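Local coordinates for glyoxalase family protein, putative (PDB 2QQZ) that is of unknown function but probably belongs with the glyoxalase, bleomycin-resistance and dioxygenase proteins, at residues A[87-90]-A[91-94]. Numbering follows the deposited sequence. Where two conformers were deposited one is given.
Sequences KQEL and IKQG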
loop_
_atom_site.group_PDB
_atom_site.type_symbol
_atom_site.label_atom_id
_atom_site.label_comp_id
_atom_site.label_asym_id
_atom_site.label_seq_id
_atom_site.Cartn_x
_atom_site.Cartn_y
_atom_site.Cartn_z
ATOM N N LYS A 87 -2.505 -17.370 -10.738
ATOM C CA LYS A 87 -2.207 -16.746 -12.028
ATOM C C LYS A 87 -2.973 -17.386 -13.215
ATOM O O LYS A 87 -3.529 -16.650 -14.051
ATOM C CB LYS A 87 -0.705 -16.787 -12.320
ATOM C CG LYS A 87 -0.318 -15.972 -13.587
ATOM C CD LYS A 87 1.175 -15.762 -13.637
ATOM C CE LYS A 87 1.805 -16.801 -14.489
ATOM N NZ LYS A 87 3.203 -16.415 -14.808
ATOM N N GLN A 88 -3.013 -18.709 -13.295
ATOM C CA GLN A 88 -3.783 -19.348 -14.356
ATOM C C GLN A 88 -5.291 -19.147 -14.215
ATOM O O GLN A 88 -6.003 -19.200 -15.216
ATOM C CB GLN A 88 -3.459 -20.843 -14.491
ATOM C CG GLN A 88 -2.107 -21.124 -15.112
ATOM C CD GLN A 88 -1.830 -20.313 -16.369
ATOM O OE1 GLN A 88 -2.674 -20.197 -17.268
ATOM N NE2 GLN A 88 -0.631 -19.761 -16.443
ATOM N N GLU A 89 -5.784 -18.922 -12.992
ATOM C CA GLU A 89 -7.204 -18.568 -12.813
ATOM C C GLU A 89 -7.507 -17.146 -13.333
ATOM O O GLU A 89 -8.618 -16.876 -13.826
ATOM C CB GLU A 89 -7.668 -18.696 -11.360
ATOM C CG GLU A 89 -7.741 -20.090 -10.821
ATOM C CD GLU A 89 -8.435 -21.073 -11.774
ATOM O OE1 GLU A 89 -9.661 -20.944 -11.955
ATOM O OE2 GLU A 89 -7.750 -21.961 -12.340
ATOM N N LEU A 90 -6.538 -16.243 -13.226
ATOM C CA LEU A 90 -6.705 -14.906 -13.763
ATOM C C LEU A 90 -6.638 -14.925 -15.291
ATOM O O LEU A 90 -7.447 -14.297 -15.965
ATOM C CB LEU A 90 -5.680 -13.919 -13.174
ATOM C CG LEU A 90 -5.733 -13.643 -11.658
ATOM C CD1 LEU A 90 -4.731 -12.548 -11.294
ATOM C CD2 LEU A 90 -7.134 -13.311 -11.104
ATOM N N ILE A 91 -5.677 -15.650 -15.841
ATOM C CA ILE A 91 -5.569 -15.793 -17.287
ATOM C C ILE A 91 -6.893 -16.409 -17.825
ATOM O O ILE A 91 -7.523 -15.844 -18.711
ATOM C CB ILE A 91 -4.320 -16.607 -17.665
ATOM C CG1 ILE A 91 -3.059 -15.761 -17.440
ATOM C CG2 ILE A 91 -4.412 -17.117 -19.116
ATOM C CD1 ILE A 91 -1.787 -16.572 -17.405
ATOM N N LYS A 92 -7.357 -17.502 -17.223
ATOM C CA LYS A 92 -8.666 -18.099 -17.592
ATOM C C LYS A 92 -9.773 -17.032 -17.775
ATOM O O LYS A 92 -10.613 -17.140 -18.670
ATOM C CB LYS A 92 -9.106 -19.108 -16.535
ATOM C CG LYS A 92 -9.467 -20.455 -17.054
ATOM C CD LYS A 92 -9.517 -21.462 -15.887
ATOM C CE LYS A 92 -10.925 -21.548 -15.255
ATOM N NZ LYS A 92 -11.885 -22.404 -16.087
ATOM N N GLN A 93 -9.760 -16.005 -16.928
ATOM C CA GLN A 93 -10.764 -14.939 -16.961
ATOM C C GLN A 93 -10.397 -13.756 -17.887
ATOM O O GLN A 93 -11.013 -12.688 -17.826
ATOM C CB GLN A 93 -11.015 -14.417 -15.528
ATOM C CG GLN A 93 -11.510 -15.468 -14.545
ATOM C CD GLN A 93 -11.517 -14.948 -13.121
ATOM O OE1 GLN A 93 -10.647 -15.294 -12.313
ATOM N NE2 GLN A 93 -12.487 -14.082 -12.808
ATOM N N GLY A 94 -9.372 -13.918 -18.714
ATOM C CA GLY A 94 -8.985 -12.868 -19.668
ATOM C C GLY A 94 -8.182 -11.704 -19.104
ATOM O O GLY A 94 -8.019 -10.679 -19.770
#
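The carboxamide of Gln88, in one of its two modelled conformers and so only provisionally, receives the CD1 methyl of Ile91 obliquely on one face, displaced beyond its oxygen–nitrogen end: CD1 lies 3.5 Å from Gln88 NE2 and 3.7 Å from Gln88 OE1. A bend at chi2 (-47°) folds the glutamine back over the helix surface. Ile91 CG1, anti to its own carbonyl carbon, carries that methyl onward to the CG of Lys87, so that it touches two side chains of the preceding turn, roughly at right angles to each other. The methylenes of Lys92 run to one side of the plane of the Glu89 carboxylate, past its oxygen end, with Lys92 CE 3.6 Å from Glu89 OE1. The ammonium itself stays back, as Lys92 NZ is 4.9 Å from Glu89 OE1. Glu89 also packs on Tyr7 of the second subunit.

The backbone bonds change character as the helix closes. Ile91 N donates to Lys87 O nearly straight (168°), and Lys92 N repeats the i to i+4 pattern with Gln88 O. At Gln93 N the bonding becomes weak and divided between Glu89 O (3.4 Å) and Leu90 O (3.0 Å). Gly94, at phi 79°, is the C-prime residue of a Schellman motif, its N bonded to Ile91 O at 2.7 Å while Ile95 N returns to Leu90 O. Leu90 turns inward onto Phe109 of strand 106-112 and Thr33, and Lys87 forms a salt bridge with Asp99.

The chemistry therefore implies a helix terminus closed by its main chain, where Glu89 and Lys92 pack through methylenes and probably attract each other weakly through their opposite charges.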